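Local atomic coordinates of peptide ABC transporter, peptide-binding protein (Thermus thermophilus, PDB entry 2D5W), a protein that binds oligopeptides, as in its complex with a pentapeptide, and probably delivers them to an ABC transporter for uptake into the cell. Residues P178-N186 with P492-G500; P361-Y370 with F531-L542. All coordinates share one frame; numbering follows the deposited sequence.

Contact 1: residues P178-N186 with P492-G500; sequences PDKDAEKLN and PTKENNYQG
The side-chain amide of N497 meets the backbone of P178, where a loop packs on the start of helix 182-194. A type I turn from D179 to A182 leads into that helix. The loop 492-500, ahead of helix 509-518, is folded round an Asx motif at N496. N497 ND2 donates to P178 O at 2.9 Å, with an N-H...O angle of 152°. The same nitrogen also donates to water 3 at 2.8 Å, and this water gives a proton to A182 O. Water 1 also reaches P178 O and bridges it to K494 O. CG of N497 lies beside its own backbone N (chi1 -55°), which carries the amide across to the turn. On its other branch, OD1 is 2.9 Å from water 2, which also reaches D179 OD2. Replacing N497 by an alanine would probably leave P178 O without this amide donor and water 3 without its link to the loop. Water 4 accepts from N186 ND2 and donates to N497 O. Within the loop, N496 OD1 takes T493 N and Q499 N from opposite faces of its plane. E183 OE2 and K494 NZ form a long salt bridge of 3.8 Å, and K184 extends the charged network. N186 also packs on the Y498 ring, with ND2 3.8 Å from CD1 and the amide and ring planes 52° apart.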
loop_
_atom_site.group_PDB
_atom_site.type_symbol
_atom_site.label_atom_id
_atom_site.label_comp_id
_atom_site.label_asym_id
_atom_site.label_seq_id
_atom_site.Cartn_x
_atom_site.Cartn_y
_atom_site.Cartn_z
ATOM N N PRO A 178 -0.015 26.218 -10.236
ATOM C CA PRO A 178 0.504 25.101 -9.438
ATOM C C PRO A 178 1.603 25.484 -8.452
ATOM O O PRO A 178 1.841 24.780 -7.471
ATOM C CB PRO A 178 0.996 24.122 -10.499
ATOM C CG PRO A 178 0.035 24.348 -11.616
ATOM C CD PRO A 178 -0.056 25.859 -11.665
ATOM N N ASP A 179 2.274 26.599 -8.712
ATOM C CA ASP A 179 3.341 27.048 -7.831
ATOM C C ASP A 179 2.818 27.889 -6.669
ATOM O O ASP A 179 2.835 27.453 -5.518
ATOM C CB ASP A 179 4.377 27.845 -8.626
ATOM C CG ASP A 179 5.085 27.001 -9.669
ATOM O OD1 ASP A 179 5.923 27.552 -10.414
ATOM O OD2 ASP A 179 4.809 25.784 -9.744
ATOM N N LYS A 180 2.336 29.087 -6.979
ATOM C CA LYS A 180 1.831 30.005 -5.964
ATOM C C LYS A 180 0.506 29.609 -5.316
ATOM O O LYS A 180 0.242 29.978 -4.173
ATOM C CB LYS A 180 1.692 31.409 -6.558
ATOM C CG LYS A 180 2.990 31.996 -7.090
ATOM C CD LYS A 180 4.017 32.170 -5.983
ATOM C CE LYS A 180 5.293 32.797 -6.518
ATOM N NZ LYS A 180 6.313 32.971 -5.449
ATOM N N ASP A 181 -0.327 28.867 -6.037
ATOM C CA ASP A 181 -1.629 28.467 -5.508
ATOM C C ASP A 181 -1.717 26.971 -5.213
ATOM O O ASP A 181 -2.788 26.377 -5.321
ATOM C CB ASP A 181 -2.725 28.855 -6.505
ATOM C CG ASP A 181 -2.680 30.325 -6.880
ATOM O OD1 ASP A 181 -2.762 30.631 -8.088
ATOM O OD2 ASP A 181 -2.571 31.172 -5.967
ATOM N N ALA A 182 -0.595 26.371 -4.830
ATOM C CA ALA A 182 -0.545 24.940 -4.544
ATOM C C ALA A 182 -1.607 24.460 -3.558
ATOM O O ALA A 182 -2.263 23.447 -3.794
ATOM C CB ALA A 182 0.842 24.559 -4.038
ATOM N N GLU A 183 -1.776 25.179 -2.454
ATOM C CA GLU A 183 -2.757 24.790 -1.445
ATOM C C GLU A 183 -4.176 24.743 -2.006
ATOM O O GLU A 183 -4.905 23.767 -1.806
ATOM C CB GLU A 183 -2.699 25.759 -0.264
ATOM C CG GLU A 183 -1.390 25.712 0.508
ATOM C CD GLU A 183 -0.850 27.096 0.823
ATOM O OE1 GLU A 183 -1.621 27.939 1.330
ATOM O OE2 GLU A 183 0.349 27.339 0.570
ATOM N N LYS A 184 -4.564 25.800 -2.709
ATOM C CA LYS A 184 -5.896 25.880 -3.294
ATOM C C LYS A 184 -6.096 24.837 -4.385
ATOM O O LYS A 184 -7.174 24.253 -4.503
ATOM C CB LYS A 184 -6.138 27.285 -3.857
ATOM C CG LYS A 184 -6.395 28.343 -2.786
ATOM C CD LYS A 184 -5.283 28.381 -1.747
ATOM C CE LYS A 184 -5.648 29.267 -0.566
ATOM N NZ LYS A 184 -4.612 29.210 0.505
ATOM N N LEU A 185 -5.054 24.594 -5.174
ATOM C CA LEU A 185 -5.136 23.613 -6.249
ATOM C C LEU A 185 -5.316 22.209 -5.672
ATOM O O LEU A 185 -6.107 21.410 -6.181
ATOM C CB LEU A 185 -3.872 23.674 -7.107
ATOM C CG LEU A 185 -3.854 22.787 -8.352
ATOM C CD1 LEU A 185 -5.041 23.109 -9.258
ATOM C CD2 LEU A 185 -2.549 23.010 -9.090
ATOM N N ASN A 186 -4.584 21.913 -4.602
ATOM C CA ASN A 186 -4.689 20.612 -3.953
ATOM C C ASN A 186 -6.112 20.420 -3.427
ATOM O O ASN A 186 -6.702 19.350 -3.582
ATOM C CB ASN A 186 -3.673 20.515 -2.809
ATOM C CG ASN A 186 -3.761 19.199 -2.059
ATOM O OD1 ASN A 186 -4.281 19.142 -0.944
ATOM N ND2 ASN A 186 -3.259 18.131 -2.670
ATOM N N PRO A 492 6.639 14.463 -1.017
ATOM C CA PRO A 492 5.467 15.342 -1.030
ATOM C C PRO A 492 5.585 16.613 -0.204
ATOM O O PRO A 492 5.736 16.563 1.014
ATOM C CB PRO A 492 4.342 14.427 -0.543
ATOM C CG PRO A 492 5.051 13.502 0.400
ATOM C CD PRO A 492 6.351 13.198 -0.313
ATOM N N THR A 493 5.524 17.752 -0.887
ATOM C CA THR A 493 5.588 19.058 -0.243
ATOM C C THR A 493 4.739 20.007 -1.072
ATOM O O THR A 493 4.315 19.678 -2.180
ATOM C CB THR A 493 7.021 19.641 -0.211
ATOM O OG1 THR A 493 7.410 20.017 -1.537
ATOM C CG2 THR A 493 8.010 18.626 0.342
ATOM N N LYS A 494 4.498 21.195 -0.537
ATOM C CA LYS A 494 3.720 22.189 -1.254
ATOM C C LYS A 494 4.402 22.493 -2.588
ATOM O O LYS A 494 3.736 22.720 -3.598
ATOM C CB LYS A 494 3.618 23.462 -0.410
ATOM C CG LYS A 494 2.878 24.610 -1.072
ATOM C CD LYS A 494 2.806 25.816 -0.145
ATOM C CE LYS A 494 4.194 26.297 0.256
ATOM N NZ LYS A 494 4.134 27.450 1.198
ATOM N N GLU A 495 5.733 22.469 -2.587
ATOM C CA GLU A 495 6.511 22.772 -3.785
ATOM C C GLU A 495 6.336 21.811 -4.957
ATOM O O GLU A 495 6.530 22.206 -6.107
ATOM C CB GLU A 495 8.001 22.880 -3.440
ATOM C CG GLU A 495 8.382 24.095 -2.596
ATOM C CD GLU A 495 7.771 24.068 -1.209
ATOM O OE1 GLU A 495 7.892 23.029 -0.527
ATOM O OE2 GLU A 495 7.179 25.090 -0.797
ATOM N N ASN A 496 5.993 20.551 -4.692
ATOM C CA ASN A 496 5.786 19.616 -5.796
ATOM C C ASN A 496 4.326 19.157 -5.846
ATOM O O ASN A 496 4.007 18.098 -6.392
ATOM C CB ASN A 496 6.742 18.416 -5.687
ATOM C CG ASN A 496 6.237 17.339 -4.757
ATOM O OD1 ASN A 496 5.503 17.612 -3.809
ATOM N ND2 ASN A 496 6.648 16.103 -5.012
ATOM N N ASN A 497 3.446 19.976 -5.281
ATOM C CA ASN A 497 2.017 19.696 -5.264
ATOM C C ASN A 497 1.651 18.419 -4.518
ATOM O O ASN A 497 0.711 17.713 -4.881
ATOM C CB ASN A 497 1.483 19.669 -6.698
ATOM C CG ASN A 497 1.797 20.951 -7.446
ATOM O OD1 ASN A 497 2.654 20.974 -8.329
ATOM N ND2 ASN A 497 1.119 22.030 -7.077
ATOM N N TYR A 498 2.412 18.141 -3.465
ATOM C CA TYR A 498 2.188 16.991 -2.596
ATOM C C TYR A 498 2.198 15.642 -3.301
ATOM O O TYR A 498 1.375 14.768 -3.005
ATOM C CB TYR A 498 0.870 17.177 -1.834
ATOM C CG TYR A 498 0.772 18.512 -1.132
ATOM C CD1 TYR A 498 0.108 19.585 -1.724
ATOM C CD2 TYR A 498 1.358 18.706 0.117
ATOM C CE1 TYR A 498 0.027 20.822 -1.085
ATOM C CE2 TYR A 498 1.284 19.941 0.764
ATOM C CZ TYR A 498 0.617 20.989 0.157
ATOM O OH TYR A 498 0.542 22.207 0.796
ATOM N N GLN A 499 3.148 15.464 -4.212
ATOM C CA GLN A 499 3.273 14.217 -4.958
ATOM C C GLN A 499 4.353 13.307 -4.378
ATOM O O GLN A 499 5.330 13.779 -3.789
ATOM C CB GLN A 499 3.607 14.518 -6.423
ATOM C CG GLN A 499 2.591 15.409 -7.120
ATOM C CD GLN A 499 3.012 15.827 -8.521
ATOM O OE1 GLN A 499 4.203 15.872 -8.845
ATOM N NE2 GLN A 499 2.035 16.163 -9.354
ATOM N N GLY A 500 4.175 12.000 -4.541
ATOM C CA GLY A 500 5.175 11.064 -4.059
ATOM C C GLY A 500 4.923 10.412 -2.714
ATOM O O GLY A 500 4.021 10.805 -1.972
HETATM O O HOH W 1 4.054 24.293 -5.968
HETATM O O HOH W 2 4.604 23.061 -8.634
HETATM O O HOH W 3 -0.891 21.536 -5.144
HETATM O O HOH W 4 -1.817 18.880 -5.213
#

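Contact 2: residues P361-Y370 with F531-L542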
loop_
_atom_site.group_PDB
_atom_site.type_symbol
_atom_site.label_atom_id
_atom_site.label_comp_id
_atom_site.label_asym_id
_atom_site.label_seq_id
_atom_site.Cartn_x
_atom_site.Cartn_y
_atom_site.Cartn_z
ATOM N N PRO A 361 13.408 -11.004 -5.343
ATOM C CA PRO A 361 14.818 -11.334 -5.589
ATOM C C PRO A 361 15.806 -10.172 -5.471
ATOM O O PRO A 361 17.016 -10.393 -5.404
ATOM C CB PRO A 361 14.796 -11.947 -6.990
ATOM C CG PRO A 361 13.626 -11.289 -7.634
ATOM C CD PRO A 361 12.589 -11.297 -6.532
ATOM N N LEU A 362 15.302 -8.943 -5.446
ATOM C CA LEU A 362 16.173 -7.778 -5.315
ATOM C C LEU A 362 16.701 -7.619 -3.885
ATOM O O LEU A 362 17.638 -6.864 -3.647
ATOM C CB LEU A 362 15.425 -6.508 -5.730
ATOM C CG LEU A 362 15.006 -6.437 -7.202
ATOM C CD1 LEU A 362 14.111 -5.224 -7.413
ATOM C CD2 LEU A 362 16.242 -6.363 -8.094
ATOM N N PHE A 363 16.085 -8.326 -2.941
ATOM C CA PHE A 363 16.479 -8.289 -1.533
ATOM C C PHE A 363 17.984 -8.497 -1.348
ATOM O O PHE A 363 18.557 -9.438 -1.893
ATOM C CB PHE A 363 15.706 -9.375 -0.774
ATOM C CG PHE A 363 16.253 -9.686 0.595
ATOM C CD1 PHE A 363 16.123 -8.782 1.647
ATOM C CD2 PHE A 363 16.875 -10.909 0.839
ATOM C CE1 PHE A 363 16.603 -9.096 2.920
ATOM C CE2 PHE A 363 17.354 -11.230 2.103
ATOM C CZ PHE A 363 17.219 -10.323 3.145
ATOM N N ASN A 364 18.619 -7.616 -0.577
ATOM C CA ASN A 364 20.053 -7.726 -0.304
ATOM C C ASN A 364 20.256 -8.135 1.155
ATOM O O ASN A 364 20.020 -7.349 2.066
ATOM C CB ASN A 364 20.761 -6.391 -0.553
ATOM C CG ASN A 364 22.270 -6.494 -0.385
ATOM O OD1 ASN A 364 22.783 -7.506 0.098
ATOM N ND2 ASN A 364 22.984 -5.445 -0.773
ATOM N N PRO A 365 20.706 -9.376 1.394
ATOM C CA PRO A 365 20.930 -9.871 2.756
ATOM C C PRO A 365 22.243 -9.418 3.389
ATOM O O PRO A 365 22.490 -9.690 4.564
ATOM C CB PRO A 365 20.901 -11.381 2.567
ATOM C CG PRO A 365 21.595 -11.536 1.247
ATOM C CD PRO A 365 20.957 -10.441 0.403
ATOM N N ASN A 366 23.063 -8.707 2.622
ATOM C CA ASN A 366 24.382 -8.291 3.092
ATOM C C ASN A 366 24.578 -6.860 3.588
ATOM O O ASN A 366 25.708 -6.470 3.885
ATOM C CB ASN A 366 25.398 -8.561 1.978
ATOM C CG ASN A 366 25.324 -9.981 1.454
ATOM O OD1 ASN A 366 25.484 -10.220 0.257
ATOM N ND2 ASN A 366 25.088 -10.934 2.348
ATOM N N VAL A 367 23.510 -6.075 3.694
ATOM C CA VAL A 367 23.663 -4.695 4.147
ATOM C C VAL A 367 24.052 -4.590 5.620
ATOM O O VAL A 367 23.911 -5.545 6.386
ATOM C CB VAL A 367 22.371 -3.869 3.918
ATOM C CG1 VAL A 367 21.940 -3.978 2.466
ATOM C CG2 VAL A 367 21.268 -4.342 4.859
ATOM N N LYS A 368 24.545 -3.417 5.999
ATOM C CA LYS A 368 24.960 -3.143 7.370
ATOM C C LYS A 368 23.812 -3.399 8.347
ATOM O O LYS A 368 22.673 -2.999 8.096
ATOM C CB LYS A 368 25.422 -1.688 7.470
ATOM C CG LYS A 368 25.866 -1.237 8.850
ATOM C CD LYS A 368 26.348 0.206 8.795
ATOM C CE LYS A 368 26.763 0.713 10.162
ATOM N NZ LYS A 368 27.252 2.117 10.085
ATOM N N LYS A 369 24.117 -4.064 9.459
ATOM C CA LYS A 369 23.116 -4.371 10.477
ATOM C C LYS A 369 23.401 -3.611 11.768
ATOM O O LYS A 369 24.559 -3.445 12.163
ATOM C CB LYS A 369 23.101 -5.873 10.778
ATOM C CG LYS A 369 22.771 -6.758 9.587
ATOM C CD LYS A 369 22.802 -8.225 9.988
ATOM C CE LYS A 369 22.544 -9.133 8.797
ATOM N NZ LYS A 369 22.611 -10.570 9.176
ATOM N N TYR A 370 22.340 -3.157 12.427
ATOM C CA TYR A 370 22.467 -2.419 13.676
ATOM C C TYR A 370 21.937 -3.256 14.830
ATOM O O TYR A 370 20.733 -3.294 15.090
ATOM C CB TYR A 370 21.694 -1.107 13.576
ATOM C CG TYR A 370 22.244 -0.175 12.524
ATOM C CD1 TYR A 370 23.163 0.819 12.856
ATOM C CD2 TYR A 370 21.856 -0.294 11.189
ATOM C CE1 TYR A 370 23.679 1.673 11.890
ATOM C CE2 TYR A 370 22.368 0.555 10.211
ATOM C CZ TYR A 370 23.278 1.537 10.569
ATOM O OH TYR A 370 23.771 2.393 9.612
ATOM N N PHE A 531 20.406 -2.457 -7.385
ATOM C CA PHE A 531 19.542 -2.357 -6.216
ATOM C C PHE A 531 20.290 -2.755 -4.942
ATOM O O PHE A 531 20.008 -2.231 -3.864
ATOM C CB PHE A 531 18.300 -3.233 -6.394
ATOM C CG PHE A 531 17.116 -2.497 -6.959
ATOM C CD1 PHE A 531 16.354 -1.654 -6.152
ATOM C CD2 PHE A 531 16.762 -2.644 -8.297
ATOM C CE1 PHE A 531 15.256 -0.969 -6.670
ATOM C CE2 PHE A 531 15.663 -1.962 -8.825
ATOM C CZ PHE A 531 14.910 -1.124 -8.008
ATOM N N TRP A 532 21.242 -3.678 -5.061
ATOM C CA TRP A 532 22.012 -4.099 -3.895
ATOM C C TRP A 532 22.889 -2.952 -3.417
ATOM O O TRP A 532 23.015 -2.718 -2.214
ATOM C CB TRP A 532 22.857 -5.333 -4.228
ATOM C CG TRP A 532 22.104 -6.618 -4.031
ATOM C CD1 TRP A 532 20.756 -6.810 -4.171
ATOM C CD2 TRP A 532 22.651 -7.887 -3.652
ATOM N NE1 TRP A 532 20.432 -8.115 -3.896
ATOM C CE2 TRP A 532 21.576 -8.799 -3.578
ATOM C CE3 TRP A 532 23.947 -8.342 -3.365
ATOM C CZ2 TRP A 532 21.754 -10.142 -3.228
ATOM C CZ3 TRP A 532 24.123 -9.679 -3.017
ATOM C CH2 TRP A 532 23.032 -10.562 -2.952
ATOM N N ARG A 533 23.482 -2.221 -4.355
ATOM C CA ARG A 533 24.323 -1.089 -3.994
ATOM C C ARG A 533 23.452 -0.009 -3.357
ATOM O O ARG A 533 23.855 0.627 -2.385
ATOM C CB ARG A 533 25.043 -0.541 -5.232
ATOM C CG ARG A 533 25.680 -1.626 -6.098
ATOM C CD ARG A 533 26.342 -2.708 -5.253
ATOM N NE ARG A 533 26.445 -3.977 -5.971
ATOM C CZ ARG A 533 26.777 -5.131 -5.403
ATOM N NH1 ARG A 533 26.847 -6.237 -6.133
ATOM N NH2 ARG A 533 27.034 -5.184 -4.102
ATOM N N ALA A 534 22.252 0.190 -3.896
ATOM C CA ALA A 534 21.339 1.184 -3.345
ATOM C C ALA A 534 20.963 0.821 -1.906
ATOM O O ALA A 534 20.874 1.693 -1.040
ATOM C CB ALA A 534 20.084 1.285 -4.206
ATOM N N GLN A 535 20.748 -0.466 -1.652
ATOM C CA GLN A 535 20.389 -0.913 -0.308
ATOM C C GLN A 535 21.542 -0.736 0.681
ATOM O O GLN A 535 21.313 -0.480 1.862
ATOM C CB GLN A 535 19.917 -2.370 -0.339
ATOM C CG GLN A 535 18.552 -2.542 -1.007
ATOM C CD GLN A 535 18.167 -3.996 -1.208
ATOM O OE1 GLN A 535 17.723 -4.679 -0.283
ATOM N NE2 GLN A 535 18.351 -4.483 -2.430
ATOM N N GLU A 536 22.777 -0.864 0.200
ATOM C CA GLU A 536 23.941 -0.679 1.065
ATOM C C GLU A 536 23.971 0.771 1.553
ATOM O O GLU A 536 24.195 1.035 2.736
ATOM C CB GLU A 536 25.234 -0.997 0.306
ATOM C CG GLU A 536 25.468 -2.476 0.022
ATOM C CD GLU A 536 26.050 -3.232 1.210
ATOM O OE1 GLU A 536 26.249 -4.460 1.093
ATOM O OE2 GLU A 536 26.317 -2.606 2.258
ATOM N N ILE A 537 23.744 1.707 0.638
ATOM C CA ILE A 537 23.729 3.122 0.987
ATOM C C ILE A 537 22.566 3.404 1.936
ATOM O O ILE A 537 22.716 4.098 2.940
ATOM C CB ILE A 537 23.581 3.997 -0.276
ATOM C CG1 ILE A 537 24.846 3.879 -1.131
ATOM C CG2 ILE A 537 23.323 5.446 0.111
ATOM C CD1 ILE A 537 24.723 4.513 -2.499
ATOM N N TRP A 538 21.403 2.847 1.611
ATOM C CA TRP A 538 20.199 3.016 2.415
ATOM C C TRP A 538 20.451 2.594 3.865
ATOM O O TRP A 538 20.084 3.305 4.804
ATOM C CB TRP A 538 19.070 2.170 1.813
ATOM C CG TRP A 538 17.719 2.352 2.452
ATOM C CD1 TRP A 538 16.706 3.159 2.015
ATOM C CD2 TRP A 538 17.238 1.711 3.639
ATOM N NE1 TRP A 538 15.621 3.057 2.855
ATOM C CE2 TRP A 538 15.922 2.176 3.862
ATOM C CE3 TRP A 538 17.790 0.786 4.538
ATOM C CZ2 TRP A 538 15.149 1.750 4.949
ATOM C CZ3 TRP A 538 17.021 0.363 5.617
ATOM C CH2 TRP A 538 15.715 0.846 5.813
ATOM N N ALA A 539 21.088 1.440 4.046
ATOM C CA ALA A 539 21.361 0.927 5.383
ATOM C C ALA A 539 22.327 1.799 6.178
ATOM O O ALA A 539 22.227 1.881 7.401
ATOM C CB ALA A 539 21.887 -0.501 5.302
ATOM N N GLU A 540 23.265 2.448 5.500
ATOM C CA GLU A 540 24.201 3.311 6.210
ATOM C C GLU A 540 23.507 4.573 6.709
ATOM O O GLU A 540 23.809 5.067 7.795
ATOM C CB GLU A 540 25.372 3.704 5.304
ATOM C CG GLU A 540 26.260 4.802 5.895
ATOM C CD GLU A 540 26.838 4.439 7.259
ATOM O OE1 GLU A 540 27.241 5.362 7.999
ATOM O OE2 GLU A 540 26.902 3.237 7.593
ATOM N N GLU A 541 22.563 5.079 5.919
ATOM C CA GLU A 541 21.851 6.311 6.246
ATOM C C GLU A 541 20.569 6.157 7.072
ATOM O O GLU A 541 20.140 7.107 7.730
ATOM C CB GLU A 541 21.530 7.051 4.946
ATOM C CG GLU A 541 22.747 7.299 4.065
ATOM C CD GLU A 541 23.307 8.696 4.223
ATOM O OE1 GLU A 541 23.570 9.112 5.369
ATOM O OE2 GLU A 541 23.485 9.380 3.193
ATOM N N LEU A 542 19.958 4.976 7.026
ATOM C CA LEU A 542 18.720 4.708 7.764
ATOM C C LEU A 542 17.655 5.805 7.651
ATOM O O LEU A 542 17.237 6.388 8.656
ATOM C CB LEU A 542 19.021 4.454 9.246
ATOM C CG LEU A 542 19.814 3.195 9.600
ATOM C CD1 LEU A 542 20.052 3.179 11.102
ATOM C CD2 LEU A 542 19.059 1.946 9.158
HETATM O O HOH W 5 25.866 -5.621 -1.142
HETATM O O HOH W 6 28.112 -6.035 2.372
HETATM O O HOH W 7 25.193 -1.199 4.140
#
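The amide of N364 lies flat over the indole of W532, with the two planes only 10° apart. N364 CB sits above the five-membered ring in a CH-pi contact, 3.6 Å from its centroid. CG of N364 is anti to the backbone N (chi1 -176°), which lays the amide along the ring. ND2 then donates to W532 O at 3.1 Å, in the plane of its own amide. That carbonyl also accepts E536 N of the helix, from its opposite face. OD1 of N364 accepts N366 N, which closes an Asx turn, so both ends of the amide are held. N366 meets the same indole differently: its amide stands at 90° to the ring, with OD1 nearest CZ3. P365 CD touches CZ2 of the indole obliquely.

This is a loop without regular structure lying along the C-terminal part of helix 524-541. Q535 binds the loop backbone on both sides of F363. Its NE2 donates to L362 O at 2.8 Å, and its OE1 accepts N364 N at 3.1 Å. T354 OG1 is a further partner of OE1. L362 CD1 covers one face of the F531 ring. V367 CB packs on A539 CB at 3.7 Å. Water 7 joins K368 N to E536 O and E536 OE2.

Toward the helix end, K368 is fully extended, and NZ reaches the syn lone pair of E540 OE2 at 2.8 Å. E540 OE1 has a second charge partner in K325. The Y370 ring has A539 O at its edge, where OH donates to it at 2.7 Å. L542 CD1 lies over one face of that ring, while H333 meets Y370 edge-to-face.

Contact 1 and contact 2 do not touch. Their centres are 32 Å apart, and their nearest atoms about 14 Å. Each lies 22 Å from the centre of the chain. Their segments alternate in sequence, in the order 178-186, 361-370, 492-500 and 531-542. Helix 509-518 connects them: it follows the loop 492-500 of contact 1, and its F511, L514 and A518 pack on A534, I537 and F531 of the helix in contact 2. R454, close in sequence to the C314-C458 disulfide, makes a cation-pi contact with Y498 and a weak hydrogen bond to N186. Proteins of this family generally hold peptide in a cleft between lobes; the interactions of both contacts are within the protein and its waters.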